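PDB 4AKM: lysosome-associated membrane glycoprotein 3 from Homo sapiens, which takes part in the unfolded protein response and in fusion of lysosomes with autophagosomes, as a glycoprotein of the lysosomal membrane. Local coordinates for residues Q28-S32 against V33-R37; F40-P44 against N45-A49. All blocks are in the same frame, centred on the assembly; numbering follows the deposited sequence.

Interaction 1: residues Q28-S32 against V33-R37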
loop_
_atom_site.group_PDB
_atom_site.type_symbol
_atom_site.label_atom_id
_atom_site.label_comp_id
_atom_site.label_asym_id
_atom_site.label_seq_id
_atom_site.Cartn_x
_atom_site.Cartn_y
_atom_site.Cartn_z
ATOM N N GLN A 28 10.887 1.333 -14.700
ATOM C CA GLN A 28 11.794 0.802 -15.711
ATOM C C GLN A 28 11.989 1.794 -16.854
ATOM O O GLN A 28 11.252 1.764 -17.839
ATOM C CB GLN A 28 11.256 -0.520 -16.252
ATOM C CG GLN A 28 12.307 -1.602 -16.391
ATOM C CD GLN A 28 11.734 -2.991 -16.197
ATOM O OE1 GLN A 28 12.263 -3.795 -15.422
ATOM N NE2 GLN A 28 10.643 -3.282 -16.902
ATOM N N ASP A 29 12.988 2.660 -16.711
ATOM C CA ASP A 29 13.289 3.690 -17.703
ATOM C C ASP A 29 13.554 3.100 -19.077
ATOM O O ASP A 29 13.006 3.559 -20.077
ATOM C CB ASP A 29 14.524 4.488 -17.277
ATOM C CG ASP A 29 14.267 5.356 -16.072
ATOM O OD1 ASP A 29 13.186 5.979 -16.019
ATOM O OD2 ASP A 29 15.143 5.414 -15.181
ATOM N N LYS A 30 14.403 2.080 -19.111
ATOM C CA LYS A 30 14.894 1.526 -20.363
ATOM C C LYS A 30 14.061 0.329 -20.802
ATOM O O LYS A 30 13.531 -0.409 -19.970
ATOM C CB LYS A 30 16.363 1.128 -20.218
ATOM C CG LYS A 30 17.120 1.917 -19.150
ATOM C CD LYS A 30 17.343 3.377 -19.534
ATOM C CE LYS A 30 18.056 4.130 -18.412
ATOM N NZ LYS A 30 18.287 5.570 -18.729
ATOM N N GLU A 31 13.947 0.141 -22.115
ATOM C CA GLU A 31 13.152 -0.948 -22.671
ATOM C C GLU A 31 13.831 -2.285 -22.381
ATOM O O GLU A 31 13.179 -3.332 -22.320
ATOM C CB GLU A 31 12.954 -0.753 -24.178
ATOM C CG GLU A 31 12.736 0.701 -24.606
ATOM C CD GLU A 31 11.468 1.315 -24.025
ATOM O OE1 GLU A 31 10.364 0.948 -24.482
ATOM O OE2 GLU A 31 11.572 2.172 -23.117
ATOM N N SER A 32 15.148 -2.235 -22.205
ATOM C CA SER A 32 15.908 -3.409 -21.793
ATOM C C SER A 32 15.584 -3.754 -20.345
ATOM O O SER A 32 15.736 -2.925 -19.446
ATOM C CB SER A 32 17.410 -3.163 -21.946
ATOM O OG SER A 32 18.153 -4.297 -21.533
ATOM N N VAL A 33 15.142 -4.986 -20.126
ATOM C CA VAL A 33 14.710 -5.417 -18.804
ATOM C C VAL A 33 15.891 -5.609 -17.833
ATOM O O VAL A 33 15.706 -5.638 -16.617
ATOM C CB VAL A 33 13.826 -6.687 -18.905
ATOM C CG1 VAL A 33 14.660 -7.904 -19.294
ATOM C CG2 VAL A 33 13.063 -6.929 -17.609
ATOM N N PHE A 34 17.102 -5.722 -18.376
ATOM C CA PHE A 34 18.307 -5.911 -17.559
ATOM C C PHE A 34 18.991 -4.602 -17.201
ATOM O O PHE A 34 19.886 -4.572 -16.359
ATOM C CB PHE A 34 19.318 -6.805 -18.270
ATOM C CG PHE A 34 18.797 -8.163 -18.594
ATOM C CD1 PHE A 34 18.756 -9.151 -17.624
ATOM C CD2 PHE A 34 18.352 -8.459 -19.874
ATOM C CE1 PHE A 34 18.273 -10.413 -17.923
ATOM C CE2 PHE A 34 17.870 -9.718 -20.185
ATOM C CZ PHE A 34 17.830 -10.698 -19.209
ATOM N N SER A 35 18.591 -3.529 -17.875
ATOM C CA SER A 35 19.144 -2.208 -17.609
ATOM C C SER A 35 18.645 -1.676 -16.271
ATOM O O SER A 35 17.577 -2.084 -15.805
ATOM C CB SER A 35 18.792 -1.245 -18.747
ATOM O OG SER A 35 19.682 -1.404 -19.841
ATOM N N PRO A 36 19.423 -0.775 -15.645
ATOM C CA PRO A 36 19.072 -0.190 -14.348
ATOM C C PRO A 36 17.683 0.445 -14.330
ATOM O O PRO A 36 17.128 0.847 -15.358
ATOM C CB PRO A 36 20.144 0.884 -14.147
ATOM C CG PRO A 36 21.308 0.382 -14.896
ATOM C CD PRO A 36 20.744 -0.314 -16.108
ATOM N N ARG A 37 17.129 0.527 -13.131
ATOM C CA ARG A 37 15.804 1.069 -12.943
ATOM C C ARG A 37 15.871 2.231 -11.965
ATOM O O ARG A 37 16.827 2.350 -11.199
ATOM C CB ARG A 37 14.872 -0.024 -12.424
ATOM C CG ARG A 37 14.343 -0.944 -13.514
ATOM C CD ARG A 37 14.587 -2.410 -13.197
ATOM N NE ARG A 37 14.464 -2.687 -11.767
ATOM C CZ ARG A 37 14.399 -3.906 -11.232
ATOM N NH1 ARG A 37 14.435 -4.983 -12.008
ATOM N NH2 ARG A 37 14.288 -4.047 -9.914
#
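Ser32 to Ser35 form a type I beta turn at the far end of an irregular loop, closed by a weak bond from Ser35 N to Ser32 O (3.3 Å, 147° at the hydrogen), while at the base the chain returns close to its start, with 4.9 Å between Gln28 CA and Arg37 CA. There Gln28 and Arg37 run side by side in the same direction, and their aliphatic parts do the touching: Gln28 CG lies 3.6 Å from Arg37 CG. Gln28 OE1 approaches the guanidinium obliquely, the amide and guanidinium planes being turned 59° apart; the Arg37 atom nearest to OE1 is the carbon CD, at 3.5 Å, so the pair meets by packing, not by a hydrogen bond. Val33 lies alongside the same amide, pointing the same way, with CG2 3.9 Å from Gln28 OE1. Its other methyl, CG1, set between the backbone N and the carbonyl carbon (chi1 71°), sits over one face of the Phe34 ring, offset toward the rim; Ser32 OG lies at the edge of that ring.

Halfway up the loop, Lys30 meets Ser35 with its first methylenes, CG reaching 3.6 Å from Ser35 CB, before the outer part of the lysine side chain leads away from 33-37.

The loop joins strands 14-27 and 38-41, antiparallel neighbours in one sheet, and so forms the ten-residue connection of a beta hairpin. Near its base Asp29 makes a salt bridge with Arg38, and Gln28 bonds through its backbone to His129, just ahead of strand 130-135.

Interaction 2: residues F40-P44 against N45-A49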
loop_
_atom_site.group_PDB
_atom_site.type_symbol
_atom_site.label_atom_id
_atom_site.label_comp_id
_atom_site.label_asym_id
_atom_site.label_seq_id
_atom_site.Cartn_x
_atom_site.Cartn_y
_atom_site.Cartn_z
ATOM N N PHE A 40 12.418 4.759 -6.040
ATOM C CA PHE A 40 11.914 5.853 -5.222
ATOM C C PHE A 40 11.341 5.375 -3.896
ATOM O O PHE A 40 10.329 4.684 -3.862
ATOM C CB PHE A 40 10.853 6.678 -5.942
ATOM C CG PHE A 40 10.229 7.712 -5.058
ATOM C CD1 PHE A 40 10.914 8.880 -4.755
ATOM C CD2 PHE A 40 8.980 7.502 -4.485
ATOM C CE1 PHE A 40 10.358 9.831 -3.917
ATOM C CE2 PHE A 40 8.413 8.450 -3.644
ATOM C CZ PHE A 40 9.101 9.617 -3.361
ATOM N N ASN A 41 11.982 5.776 -2.806
ATOM C CA ASN A 41 11.526 5.407 -1.477
ATOM C C ASN A 41 10.438 6.347 -0.968
ATOM O O ASN A 41 10.653 7.558 -0.878
ATOM C CB ASN A 41 12.707 5.409 -0.512
ATOM C CG ASN A 41 13.712 4.313 -0.819
ATOM O OD1 ASN A 41 13.559 3.560 -1.789
ATOM N ND2 ASN A 41 14.746 4.215 0.009
ATOM N N ILE A 42 9.270 5.804 -0.641
ATOM C CA ILE A 42 8.270 6.613 0.031
ATOM C C ILE A 42 8.851 6.987 1.388
ATOM O O ILE A 42 9.104 6.123 2.226
ATOM C CB ILE A 42 6.906 5.898 0.203
ATOM C CG1 ILE A 42 6.057 6.011 -1.063
ATOM C CG2 ILE A 42 6.119 6.525 1.345
ATOM C CD1 ILE A 42 6.571 5.233 -2.241
ATOM N N ASP A 43 9.115 8.276 1.567
ATOM C CA ASP A 43 9.600 8.807 2.832
ATOM C C ASP A 43 8.402 9.143 3.718
ATOM O O ASP A 43 7.662 10.091 3.452
ATOM C CB ASP A 43 10.497 10.028 2.579
ATOM C CG ASP A 43 10.815 10.816 3.844
ATOM O OD1 ASP A 43 10.653 10.288 4.966
ATOM O OD2 ASP A 43 11.245 11.981 3.703
ATOM N N PRO A 44 8.211 8.354 4.778
ATOM C CA PRO A 44 7.062 8.452 5.685
ATOM C C PRO A 44 6.910 9.776 6.438
ATOM O O PRO A 44 5.802 10.075 6.882
ATOM C CB PRO A 44 7.300 7.308 6.675
ATOM C CG PRO A 44 8.713 6.922 6.512
ATOM C CD PRO A 44 9.066 7.203 5.105
ATOM N N ASN A 45 7.983 10.543 6.600
ATOM C CA ASN A 45 7.863 11.833 7.280
ATOM C C ASN A 45 7.523 12.974 6.318
ATOM O O ASN A 45 7.432 14.134 6.711
ATOM C CB ASN A 45 9.110 12.141 8.115
ATOM C CG ASN A 45 9.138 11.366 9.425
ATOM O OD1 ASN A 45 8.092 10.973 9.960
ATOM N ND2 ASN A 45 10.339 11.149 9.956
ATOM N N ALA A 46 7.320 12.613 5.058
ATOM C CA ALA A 46 7.026 13.564 3.999
ATOM C C ALA A 46 5.839 13.034 3.198
ATOM O O ALA A 46 5.709 13.291 1.999
ATOM C CB ALA A 46 8.241 13.740 3.107
ATOM N N THR A 47 4.972 12.288 3.874
ATOM C CA THR A 47 3.854 11.628 3.211
ATOM C C THR A 47 2.565 11.768 4.019
ATOM O O THR A 47 2.520 11.433 5.202
ATOM C CB THR A 47 4.172 10.133 2.942
ATOM O OG1 THR A 47 5.110 10.032 1.862
ATOM C CG2 THR A 47 2.914 9.354 2.584
ATOM N N GLN A 48 1.525 12.278 3.370
ATOM C CA GLN A 48 0.244 12.502 4.017
ATOM C C GLN A 48 -0.677 11.309 3.808
ATOM O O GLN A 48 -0.952 10.911 2.678
ATOM C CB GLN A 48 -0.415 13.759 3.455
ATOM C CG GLN A 48 0.569 14.762 2.865
ATOM C CD GLN A 48 0.715 16.010 3.714
ATOM O OE1 GLN A 48 0.560 15.968 4.937
ATOM N NE2 GLN A 48 1.009 17.134 3.065
ATOM N N ALA A 49 -1.164 10.746 4.904
ATOM C CA ALA A 49 -2.119 9.659 4.824
ATOM C C ALA A 49 -3.544 10.186 4.954
ATOM O O ALA A 49 -3.853 10.998 5.829
ATOM C CB ALA A 49 -1.829 8.625 5.897
#
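Asp43 presents two flat groups to Asn45, Ala46 and Thr47. Its backbone carbonyl is met on opposite faces, by Ala46 N on one and Thr47 OG1 on the other; its carboxylate has Asn45 N above the plane at OD1, with the methyl of Ala46 beside OD2 (3.5 Å to CB). The motif is an Asx turn laid over a type I beta turn, with Pro44 and Asn45 at the corners, and it belongs to the crossing between the two sheets of this beta-prism domain: strand 38-41 is in one, strand 48-52 at the edge of the other.

With CG anti to the backbone N (chi1 168°), the Asp43 side chain folds forward along the chain, where OD1 accepts from Asn45 N at 3.1 Å. Ala46 N closes the beta turn on Asp43 O over 3.0 Å, at 151° about the hydrogen. Two donors thus share one carbonyl oxygen, which probably helps to hold the bend.

Inward of the turn, Ile42 is buried against Ile23, Leu25, Phe64 and Tyr7, and Thr47 packs on Leu62 and Phe64, so side chains from both ends of the bend pack on strand 57-64. Asn45 and Thr47 form a predicted N-glycosylation site that carries no sugar here. The Thr47 hydroxyl is engaged within the turn: OG1 donates to Asp43 O at 3.0 Å and lies 3.7 Å from Ile42 CG2.

Overall arrangement
The two contacts follow one another along the chain, at either end of strand 38-41: interaction 1 shapes the loop leading into it, interaction 2 the turn by which the chain leaves for the second sheet. Their centres stand about 25 Å apart, and no contact joins them beyond the chain itself. Interaction 1 is peripheral, about 24 Å from the centre of the chain, with an iridium ion about 9 Å from the side chain of Gln28. Interaction 2 lies about 12 Å from that centre; the side chain of Thr47 is about 13 Å from an N-acetylglucosamine, the sugar type carried by Asn70. Both belong to the membrane-proximal luminal domain.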